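Local coordinates for protein possible TctC subunit of the Tripartite Tricarboxylate Transport(TTT) Family (Rhodopseudomonas palustris, PDB 6HKE) that binds malate and, as the periplasmic binding protein of a tripartite tricarboxylate transporter, probably delivers it for uptake into the cell, at residues F129-A143 / L181-I193. The protein carries 2 engineered substitutions. Numbering follows the deposited sequence.
Sequences FASYVESHTDNLNVA and LVEGQVDYMCDQI. Engineered in segment 129-143: E134 (natural residue Lys). With MLT (D-malate), chain D; LMR ((2S)-2-hydroxybutanedioic acid), chain E.
V142 pairs with Y188 where strands 141-144 and 188-192 run parallel, the axes of 141-143 and 188-192 coming within 4.9 Å, and two backbone bonds join the segments: D187 N, just ahead of its strand, gives to N141 O, and A143 N to Y188 O at 2.9 Å. The Y188 ring is held from both faces. On one sits V142, whose CG2 lies 3.6 Å from the centroid of the Y188 ring in a CH-pi contact, 25° off the normal. The opposite face takes the edge of F129, a T-shaped pair with planes at 77°; F129 CZ stands over the middle of the ring. With chi1 at 68°, Y188 tucks its CG between its own backbone N and carbonyl carbon, sending the ring toward helix 126-136, where V133 CG1 comes within 3.7 Å of Y188 OH. Cutting this tyrosine back to alanine is likely to open a gap between F129 and V142 and leave N159 without its hydroxyl partner. D187 OD2 accepts N141 N at 3.0 Å through the anti lone pair, while OD1 is salt-bridged to R118. Across the sheet from the tyrosine, A143 CB rests on V186 CG2 at 3.8 Å and on M189 CG. The pairing builds the sheet of a type II periplasmic binding protein, and at the end of strand 188-192 Q192 NE2 donates to O2 of (S)-malate at 2.7 Å. Strand 141-144 lies between 167-170 and 188-192, and 102-118 flanks 188-192 beyond; helix 174-182 packs against A143, V186 and M189, helix 150-162 against V142 and C190.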
ATOM      1  N   PHE A 129      -8.239  -6.880 -22.627  1.00 37.63           N
ATOM      2  CA  PHE A 129      -8.293  -7.292 -21.205  1.00 33.98           C
ATOM      3  C   PHE A 129      -9.738  -7.218 -20.693  1.00 33.96           C
ATOM      4  O   PHE A 129     -10.175  -8.180 -20.045  1.00 29.13           O
ATOM      5  CB  PHE A 129      -7.334  -6.455 -20.364  1.00 30.74           C
ATOM      6  CG  PHE A 129      -7.411  -6.772 -18.898  1.00 30.53           C
ATOM      7  CD1 PHE A 129      -8.450  -6.281 -18.126  1.00 28.70           C
ATOM      8  CD2 PHE A 129      -6.469  -7.596 -18.302  1.00 30.92           C
ATOM      9  CE1 PHE A 129      -8.529  -6.590 -16.781  1.00 29.14           C
ATOM     10  CE2 PHE A 129      -6.549  -7.894 -16.951  1.00 30.49           C
ATOM     11  CZ  PHE A 129      -7.580  -7.396 -16.197  1.00 29.22           C
ATOM     12  N   ALA A 130     -10.434  -6.113 -20.964  1.00 35.39           N
ATOM     13  CA  ALA A 130     -11.845  -5.877 -20.573  1.00 40.09           C
ATOM     14  C   ALA A 130     -12.753  -6.939 -21.218  1.00 43.16           C
ATOM     15  O   ALA A 130     -13.623  -7.480 -20.511  1.00 44.90           O
ATOM     16  CB  ALA A 130     -12.260  -4.479 -20.958  1.00 38.32           C
ATOM     17  N   SER A 131     -12.552  -7.235 -22.506  1.00 43.88           N
ATOM     18  CA  SER A 131     -13.377  -8.185 -23.304  1.00 45.03           C
ATOM     19  C   SER A 131     -13.238  -9.596 -22.737  1.00 43.09           C
ATOM     20  O   SER A 131     -14.238 -10.312 -22.669  1.00 50.55           O
ATOM     21  CB  SER A 131     -12.985  -8.151 -24.758  1.00 44.69           C
ATOM     22  OG  SER A 131     -13.041  -6.816 -25.247  1.00 49.34           O
ATOM     23  N   TYR A 132     -12.027  -9.965 -22.339  1.00 43.18           N
ATOM     24  CA  TYR A 132     -11.661 -11.340 -21.919  1.00 42.69           C
ATOM     25  C   TYR A 132     -12.127 -11.609 -20.489  1.00 43.31           C
ATOM     26  O   TYR A 132     -12.462 -12.777 -20.171  1.00 39.59           O
ATOM     27  CB  TYR A 132     -10.151 -11.521 -22.012  1.00 40.12           C
ATOM     28  CG  TYR A 132      -9.646 -12.896 -21.675  1.00 40.64           C
ATOM     29  CD1 TYR A 132      -9.298 -13.236 -20.378  1.00 40.81           C
ATOM     30  CD2 TYR A 132      -9.463 -13.842 -22.666  1.00 40.44           C
ATOM     31  CE1 TYR A 132      -8.784 -14.486 -20.068  1.00 41.19           C
ATOM     32  CE2 TYR A 132      -8.936 -15.090 -22.376  1.00 41.93           C
ATOM     33  CZ  TYR A 132      -8.607 -15.414 -21.076  1.00 41.12           C
ATOM     34  OH  TYR A 132      -8.108 -16.647 -20.807  1.00 44.28           O
ATOM     35  N   VAL A 133     -12.104 -10.587 -19.631  1.00 44.16           N
ATOM     36  CA  VAL A 133     -12.613 -10.739 -18.237  1.00 46.78           C
ATOM     37  C   VAL A 133     -14.147 -10.733 -18.315  1.00 47.61           C
ATOM     38  O   VAL A 133     -14.749 -11.620 -17.699  1.00 52.81           O
ATOM     39  CB  VAL A 133     -12.027  -9.697 -17.260  1.00 44.63           C
ATOM     40  CG1 VAL A 133     -12.571  -9.869 -15.852  1.00 44.61           C
ATOM     41  CG2 VAL A 133     -10.508  -9.742 -17.230  1.00 41.27           C
ATOM     42  N   GLU A 134     -14.734  -9.845 -19.129  1.00 49.37           N
ATOM     43  CA  GLU A 134     -16.197  -9.784 -19.408  1.00 51.26           C
ATOM     44  C   GLU A 134     -16.718 -11.160 -19.855  1.00 52.41           C
ATOM     45  O   GLU A 134     -17.885 -11.442 -19.562  1.00 58.30           O
ATOM     46  CB  GLU A 134     -16.521  -8.706 -20.448  1.00 54.51           C
ATOM     47  CG  GLU A 134     -16.600  -7.302 -19.855  1.00 60.83           C
ATOM     48  CD  GLU A 134     -16.723  -6.131 -20.826  1.00 63.24           C
ATOM     49  OE1 GLU A 134     -17.347  -6.304 -21.893  1.00 58.87           O
ATOM     50  OE2 GLU A 134     -16.200  -5.032 -20.500  1.00 64.88           O
ATOM     51  N   SER A 135     -15.888 -11.993 -20.495  1.00 52.75           N
ATOM     52  CA  SER A 135     -16.285 -13.248 -21.189  1.00 51.72           C
ATOM     53  C   SER A 135     -15.980 -14.495 -20.355  1.00 53.78           C
ATOM     54  O   SER A 135     -16.655 -15.521 -20.561  1.00 59.38           O
ATOM     55  CB  SER A 135     -15.601 -13.336 -22.528  1.00 52.50           C
ATOM     56  OG  SER A 135     -16.067 -12.313 -23.392  1.00 51.93           O
ATOM     57  N   HIS A 136     -14.953 -14.457 -19.511  1.00 50.97           N
ATOM     58  CA  HIS A 136     -14.480 -15.639 -18.747  1.00 52.28           C
ATOM     59  C   HIS A 136     -14.728 -15.389 -17.263  1.00 50.43           C
ATOM     60  O   HIS A 136     -14.214 -16.173 -16.454  1.00 47.13           O
ATOM     61  CB  HIS A 136     -12.993 -15.912 -19.013  1.00 59.01           C
ATOM     62  CG  HIS A 136     -12.646 -16.087 -20.452  1.00 66.94           C
ATOM     63  ND1 HIS A 136     -11.601 -16.895 -20.858  1.00 69.36           N
ATOM     64  CD2 HIS A 136     -13.183 -15.563 -21.578  1.00 69.65           C
ATOM     65  CE1 HIS A 136     -11.516 -16.865 -22.174  1.00 73.12           C
ATOM     66  NE2 HIS A 136     -12.481 -16.054 -22.640  1.00 72.44           N
ATOM     67  N   THR A 137     -15.521 -14.358 -16.945  1.00 49.94           N
ATOM     68  CA  THR A 137     -15.599 -13.715 -15.605  1.00 54.73           C
ATOM     69  C   THR A 137     -15.905 -14.755 -14.519  1.00 51.98           C
ATOM     70  O   THR A 137     -15.624 -14.439 -13.365  1.00 57.04           O
ATOM     71  CB  THR A 137     -16.548 -12.500 -15.594  1.00 56.29           C
ATOM     72  OG1 THR A 137     -16.566 -12.000 -14.254  1.00 59.99           O
ATOM     73  CG2 THR A 137     -17.959 -12.781 -16.070  1.00 53.53           C
ATOM     74  N   ASP A 138     -16.417 -15.942 -14.856  1.00 56.68           N
ATOM     75  CA  ASP A 138     -16.577 -17.072 -13.892  1.00 59.67           C
ATOM     76  C   ASP A 138     -15.209 -17.656 -13.538  1.00 57.62           C
ATOM     77  O   ASP A 138     -14.896 -17.731 -12.338  1.00 61.65           O
ATOM     78  CB  ASP A 138     -17.395 -18.253 -14.429  1.00 62.29           C
ATOM     79  CG  ASP A 138     -18.690 -17.882 -15.120  1.00 63.21           C
ATOM     80  OD1 ASP A 138     -18.923 -16.669 -15.320  1.00 69.40           O
ATOM     81  OD2 ASP A 138     -19.437 -18.814 -15.477  1.00 63.52           O
ATOM     82  N   ASN A 139     -14.441 -18.058 -14.556  1.00 53.75           N
ATOM     83  CA  ASN A 139     -13.213 -18.892 -14.419  1.00 55.81           C
ATOM     84  C   ASN A 139     -12.000 -18.039 -14.017  1.00 49.54           C
ATOM     85  O   ASN A 139     -10.910 -18.606 -13.934  1.00 52.26           O
ATOM     86  CB  ASN A 139     -12.857 -19.637 -15.712  1.00 57.84           C
ATOM     87  CG  ASN A 139     -14.033 -20.332 -16.361  1.00 61.15           C
ATOM     88  OD1 ASN A 139     -14.383 -21.450 -15.984  1.00 58.08           O
ATOM     89  ND2 ASN A 139     -14.623 -19.691 -17.358  1.00 61.96           N
ATOM     90  N   LEU A 140     -12.163 -16.735 -13.793  1.00 44.86           N
ATOM     91  CA  LEU A 140     -11.033 -15.828 -13.466  1.00 43.36           C
ATOM     92  C   LEU A 140     -10.917 -15.648 -11.950  1.00 38.91           C
ATOM     93  O   LEU A 140     -11.954 -15.611 -11.257  1.00 37.29           O
ATOM     94  CB  LEU A 140     -11.229 -14.485 -14.171  1.00 43.77           C
ATOM     95  CG  LEU A 140     -11.194 -14.538 -15.696  1.00 45.14           C
ATOM     96  CD1 LEU A 140     -11.034 -13.141 -16.254  1.00 45.55           C
ATOM     97  CD2 LEU A 140     -10.081 -15.442 -16.213  1.00 45.63           C
ATOM     98  N   ASN A 141      -9.674 -15.551 -11.485  1.00 35.80           N
ATOM     99  CA  ASN A 141      -9.280 -15.306 -10.079  1.00 34.97           C
ATOM    100  C   ASN A 141      -8.430 -14.038 -10.031  1.00 34.69           C
ATOM    101  O   ASN A 141      -7.368 -13.996 -10.691  1.00 35.70           O
ATOM    102  CB  ASN A 141      -8.495 -16.483  -9.492  1.00 37.86           C
ATOM    103  CG  ASN A 141      -9.271 -17.783  -9.471  1.00 37.54           C
ATOM    104  OD1 ASN A 141      -8.726 -18.824  -9.804  1.00 40.36           O
ATOM    105  ND2 ASN A 141     -10.533 -17.733  -9.088  1.00 36.06           N
ATOM    106  N   VAL A 142      -8.893 -13.042  -9.281  1.00 32.31           N
ATOM    107  CA  VAL A 142      -8.151 -11.784  -9.006  1.00 31.21           C
ATOM    108  C   VAL A 142      -7.575 -11.905  -7.600  1.00 28.02           C
ATOM    109  O   VAL A 142      -8.306 -12.253  -6.681  1.00 30.04           O
ATOM    110  CB  VAL A 142      -9.046 -10.544  -9.156  1.00 31.54           C
ATOM    111  CG1 VAL A 142      -8.254  -9.256  -9.019  1.00 32.42           C
ATOM    112  CG2 VAL A 142      -9.779 -10.569 -10.476  1.00 34.40           C
ATOM    113  N   ALA A 143      -6.291 -11.657  -7.460  1.00 27.04           N
ATOM    114  CA  ALA A 143      -5.584 -11.726  -6.166  1.00 26.98           C
ATOM    115  C   ALA A 143      -5.687 -10.367  -5.470  1.00 25.68           C
ATOM    116  O   ALA A 143      -5.544  -9.328  -6.139  1.00 25.63           O
ATOM    117  CB  ALA A 143      -4.156 -12.156  -6.393  1.00 26.02           C
ATOM    118  N   LEU A 181       0.783 -15.192  -8.750  1.00 26.68           N
ATOM    119  CA  LEU A 181       0.678 -14.627 -10.121  1.00 25.60           C
ATOM    120  C   LEU A 181       1.853 -15.136 -10.972  1.00 25.76           C
ATOM    121  O   LEU A 181       1.635 -15.460 -12.127  1.00 27.36           O
ATOM    122  CB  LEU A 181       0.627 -13.095 -10.052  1.00 24.19           C
ATOM    123  CG  LEU A 181       0.165 -12.429 -11.350  1.00 23.54           C
ATOM    124  CD1 LEU A 181      -1.329 -12.608 -11.551  1.00 23.56           C
ATOM    125  CD2 LEU A 181       0.531 -10.961 -11.391  1.00 22.51           C
ATOM    126  N   VAL A 182       3.046 -15.244 -10.394  1.00 27.98           N
ATOM    127  CA  VAL A 182       4.279 -15.771 -11.043  1.00 28.58           C
ATOM    128  C   VAL A 182       4.075 -17.235 -11.440  1.00 29.22           C
ATOM    129  O   VAL A 182       4.626 -17.628 -12.475  1.00 29.02           O
ATOM    130  CB  VAL A 182       5.508 -15.620 -10.124  1.00 29.05           C
ATOM    131  CG1 VAL A 182       6.705 -16.454 -10.593  1.00 28.09           C
ATOM    132  CG2 VAL A 182       5.889 -14.155  -9.974  1.00 31.10           C
ATOM    133  N   GLU A 183       3.366 -18.015 -10.625  1.00 31.78           N
ATOM    134  CA  GLU A 183       3.110 -19.459 -10.881  1.00 33.22           C
ATOM    135  C   GLU A 183       1.811 -19.612 -11.682  1.00 33.05           C
ATOM    136  O   GLU A 183       1.402 -20.737 -11.913  1.00 34.01           O
ATOM    137  CB  GLU A 183       3.070 -20.208  -9.547  1.00 37.05           C
ATOM    138  CG  GLU A 183       4.440 -20.329  -8.899  1.00 40.23           C
ATOM    139  CD  GLU A 183       4.469 -20.739  -7.434  1.00 43.37           C
ATOM    140  OE1 GLU A 183       5.428 -21.418  -7.032  1.00 48.19           O
ATOM    141  OE2 GLU A 183       3.555 -20.361  -6.692  1.00 47.09           O
ATOM    142  N   GLY A 184       1.161 -18.509 -12.054  1.00 33.54           N
ATOM    143  CA  GLY A 184      -0.104 -18.507 -12.812  1.00 33.20           C
ATOM    144  C   GLY A 184      -1.262 -19.140 -12.054  1.00 32.94           C
ATOM    145  O   GLY A 184      -2.198 -19.570 -12.733  1.00 30.48           O
ATOM    146  N   GLN A 185      -1.226 -19.169 -10.709  1.00 38.10           N
ATOM    147  CA  GLN A 185      -2.312 -19.721  -9.841  1.00 38.96           C
ATOM    148  C   GLN A 185      -3.455 -18.706  -9.786  1.00 34.57           C
ATOM    149  O   GLN A 185      -4.549 -19.081  -9.382  1.00 35.53           O
ATOM    150  CB  GLN A 185      -1.859 -20.004  -8.400  1.00 45.32           C
ATOM    151  CG  GLN A 185      -0.567 -20.813  -8.264  1.00 52.72           C
ATOM    152  CD  GLN A 185      -0.737 -22.188  -7.651  1.00 60.86           C
ATOM    153  OE1 GLN A 185      -1.841 -22.733  -7.577  1.00 65.33           O
ATOM    154  NE2 GLN A 185       0.375 -22.777  -7.230  1.00 60.50           N
ATOM    155  N   VAL A 186      -3.176 -17.449 -10.125  1.00 30.80           N
ATOM    156  CA  VAL A 186      -4.187 -16.359 -10.224  1.00 28.08           C
ATOM    157  C   VAL A 186      -3.932 -15.586 -11.527  1.00 28.25           C
ATOM    158  O   VAL A 186      -2.825 -15.699 -12.092  1.00 29.72           O
ATOM    159  CB  VAL A 186      -4.166 -15.454  -8.976  1.00 26.31           C
ATOM    160  CG1 VAL A 186      -4.689 -16.183  -7.746  1.00 24.58           C
ATOM    161  CG2 VAL A 186      -2.785 -14.880  -8.714  1.00 26.04           C
ATOM    162  N   ASP A 187      -4.930 -14.831 -11.985  1.00 28.88           N
ATOM    163  CA  ASP A 187      -4.996 -14.253 -13.351  1.00 29.05           C
ATOM    164  C   ASP A 187      -4.495 -12.812 -13.330  1.00 29.66           C
ATOM    165  O   ASP A 187      -3.569 -12.496 -14.094  1.00 29.16           O
ATOM    166  CB  ASP A 187      -6.402 -14.425 -13.910  1.00 31.23           C
ATOM    167  CG  ASP A 187      -6.677 -15.906 -14.122  1.00 32.48           C
ATOM    168  OD1 ASP A 187      -5.991 -16.497 -14.973  1.00 33.15           O
ATOM    169  OD2 ASP A 187      -7.480 -16.472 -13.360  1.00 33.78           O
ATOM    170  N   TYR A 188      -5.049 -11.966 -12.471  1.00 29.48           N
ATOM    171  CA  TYR A 188      -4.521 -10.593 -12.336  1.00 27.53           C
ATOM    172  C   TYR A 188      -4.645 -10.082 -10.906  1.00 27.81           C
ATOM    173  O   TYR A 188      -5.168 -10.750 -10.002  1.00 25.94           O
ATOM    174  CB  TYR A 188      -5.153  -9.670 -13.375  1.00 26.84           C
ATOM    175  CG  TYR A 188      -6.615  -9.356 -13.225  1.00 26.73           C
ATOM    176  CD1 TYR A 188      -7.569 -10.190 -13.775  1.00 26.12           C
ATOM    177  CD2 TYR A 188      -7.037  -8.164 -12.654  1.00 25.56           C
ATOM    178  CE1 TYR A 188      -8.912  -9.867 -13.729  1.00 27.42           C
ATOM    179  CE2 TYR A 188      -8.380  -7.836 -12.588  1.00 26.00           C
ATOM    180  CZ  TYR A 188      -9.321  -8.690 -13.133  1.00 26.94           C
ATOM    181  OH  TYR A 188     -10.653  -8.395 -13.070  1.00 31.04           O
ATOM    182  N   MET A 189      -4.106  -8.884 -10.740  1.00 28.88           N
ATOM    183  CA  MET A 189      -3.760  -8.281  -9.446  1.00 30.75           C
ATOM    184  C   MET A 189      -3.475  -6.808  -9.725  1.00 29.00           C
ATOM    185  O   MET A 189      -2.845  -6.512 -10.774  1.00 26.85           O
ATOM    186  CB  MET A 189      -2.507  -8.990  -8.936  1.00 36.44           C
ATOM    187  CG  MET A 189      -2.282  -8.935  -7.461  1.00 41.87           C
ATOM    188  SD  MET A 189      -0.781  -9.902  -7.192  1.00 45.86           S
ATOM    189  CE  MET A 189       0.434  -8.607  -6.994  1.00 45.19           C
ATOM    190  N   CYS A 190      -3.956  -5.920  -8.861  1.00 26.19           N
ATOM    191  CA  CYS A 190      -3.466  -4.526  -8.807  1.00 27.02           C
ATOM    192  C   CYS A 190      -2.469  -4.489  -7.669  1.00 26.69           C
ATOM    193  O   CYS A 190      -2.850  -4.951  -6.591  1.00 28.34           O
ATOM    194  CB  CYS A 190      -4.612  -3.548  -8.633  1.00 27.39           C
ATOM    195  SG  CYS A 190      -5.747  -3.638 -10.038  1.00 29.19           S
ATOM    196  N   ASP A 191      -1.221  -4.090  -7.939  1.00 26.05           N
ATOM    197  CA  ASP A 191      -0.167  -4.099  -6.896  1.00 26.34           C
ATOM    198  C   ASP A 191       0.599  -2.767  -6.891  1.00 24.13           C
ATOM    199  O   ASP A 191       0.684  -2.097  -7.908  1.00 22.91           O
ATOM    200  CB  ASP A 191       0.716  -5.332  -7.066  1.00 28.00           C
ATOM    201  CG  ASP A 191       1.494  -5.758  -5.823  1.00 30.95           C
ATOM    202  OD1 ASP A 191       1.251  -5.188  -4.741  1.00 31.00           O
ATOM    203  OD2 ASP A 191       2.358  -6.664  -5.954  1.00 34.61           O
ATOM    204  N   GLN A 192       1.122  -2.420  -5.726  1.00 23.62           N
ATOM    205  CA  GLN A 192       2.091  -1.326  -5.513  1.00 24.88           C
ATOM    206  C   GLN A 192       3.370  -1.612  -6.319  1.00 26.21           C
ATOM    207  O   GLN A 192       3.847  -2.767  -6.356  1.00 24.37           O
ATOM    208  CB  GLN A 192       2.307  -1.186  -4.005  1.00 26.23           C
ATOM    209  CG  GLN A 192       1.110  -0.550  -3.311  1.00 26.65           C
ATOM    210  CD  GLN A 192       1.064  -0.846  -1.840  1.00 26.22           C
ATOM    211  OE1 GLN A 192       1.542  -0.052  -1.031  1.00 26.41           O
ATOM    212  NE2 GLN A 192       0.531  -2.015  -1.496  1.00 26.26           N
ATOM    213  N   ILE A 193       3.915  -0.568  -6.936  1.00 26.52           N
ATOM    214  CA  ILE A 193       5.055  -0.661  -7.881  1.00 26.05           C
ATOM    215  C   ILE A 193       6.265  -1.311  -7.189  1.00 25.42           C
ATOM    216  O   ILE A 193       6.943  -2.096  -7.873  1.00 27.23           O
ATOM    217  CB  ILE A 193       5.351   0.733  -8.483  1.00 26.68           C
ATOM    218  CG1 ILE A 193       6.320   0.638  -9.660  1.00 27.64           C
ATOM    219  CG2 ILE A 193       5.839   1.703  -7.432  1.00 25.08           C
ATOM    220  CD1 ILE A 193       6.396   1.895 -10.481  1.00 30.12           C
TER
HETATM  221  C1  MLT D 401      -1.871  -4.222   0.214  0.50 25.58           C
HETATM  222  O1  MLT D 401      -2.549  -3.271   0.661  0.50 27.17           O
HETATM  223  O2  MLT D 401      -2.215  -4.806  -0.839  0.50 27.40           O
HETATM  224  C2  MLT D 401      -0.657  -4.675   0.994  0.50 24.87           C
HETATM  225  O3  MLT D 401       0.280  -3.650   1.383  0.50 24.46           O
HETATM  226  C3  MLT D 401       0.197  -5.619   0.202  0.50 25.36           C
HETATM  227  C4  MLT D 401       1.299  -5.981   1.163  0.50 25.30           C
HETATM  228  O4  MLT D 401       1.964  -5.069   1.726  0.50 23.34           O
HETATM  229  O5  MLT D 401       1.458  -7.201   1.371  0.50 25.36           O
HETATM  230  C1  LMR E 402      -1.892  -4.308  -0.098  0.50 21.59           C
HETATM  231  O1A LMR E 402      -2.464  -3.797   0.878  0.50 22.44           O
HETATM  232  O1B LMR E 402      -2.438  -4.518  -1.213  0.50 21.49           O
HETATM  233  C2  LMR E 402      -0.412  -4.687   0.070  0.50 21.68           C
HETATM  234  O2  LMR E 402       0.406  -3.648   0.597  0.50 21.27           O
HETATM  235  C3  LMR E 402      -0.214  -5.909   0.971  0.50 22.34           C
HETATM  236  C4  LMR E 402       1.270  -5.992   1.283  0.50 22.43           C
HETATM  237  O4A LMR E 402       1.900  -6.971   0.842  0.50 23.07           O
HETATM  238  O4B LMR E 402       1.801  -5.056   1.930  0.50 20.64           O
HETATM  239  O   HOH W   1      -6.892 -18.580 -12.095  1.00 34.45           O
HETATM  240  O   HOH W   2      -5.930  -6.911  -7.000  1.00 24.66           O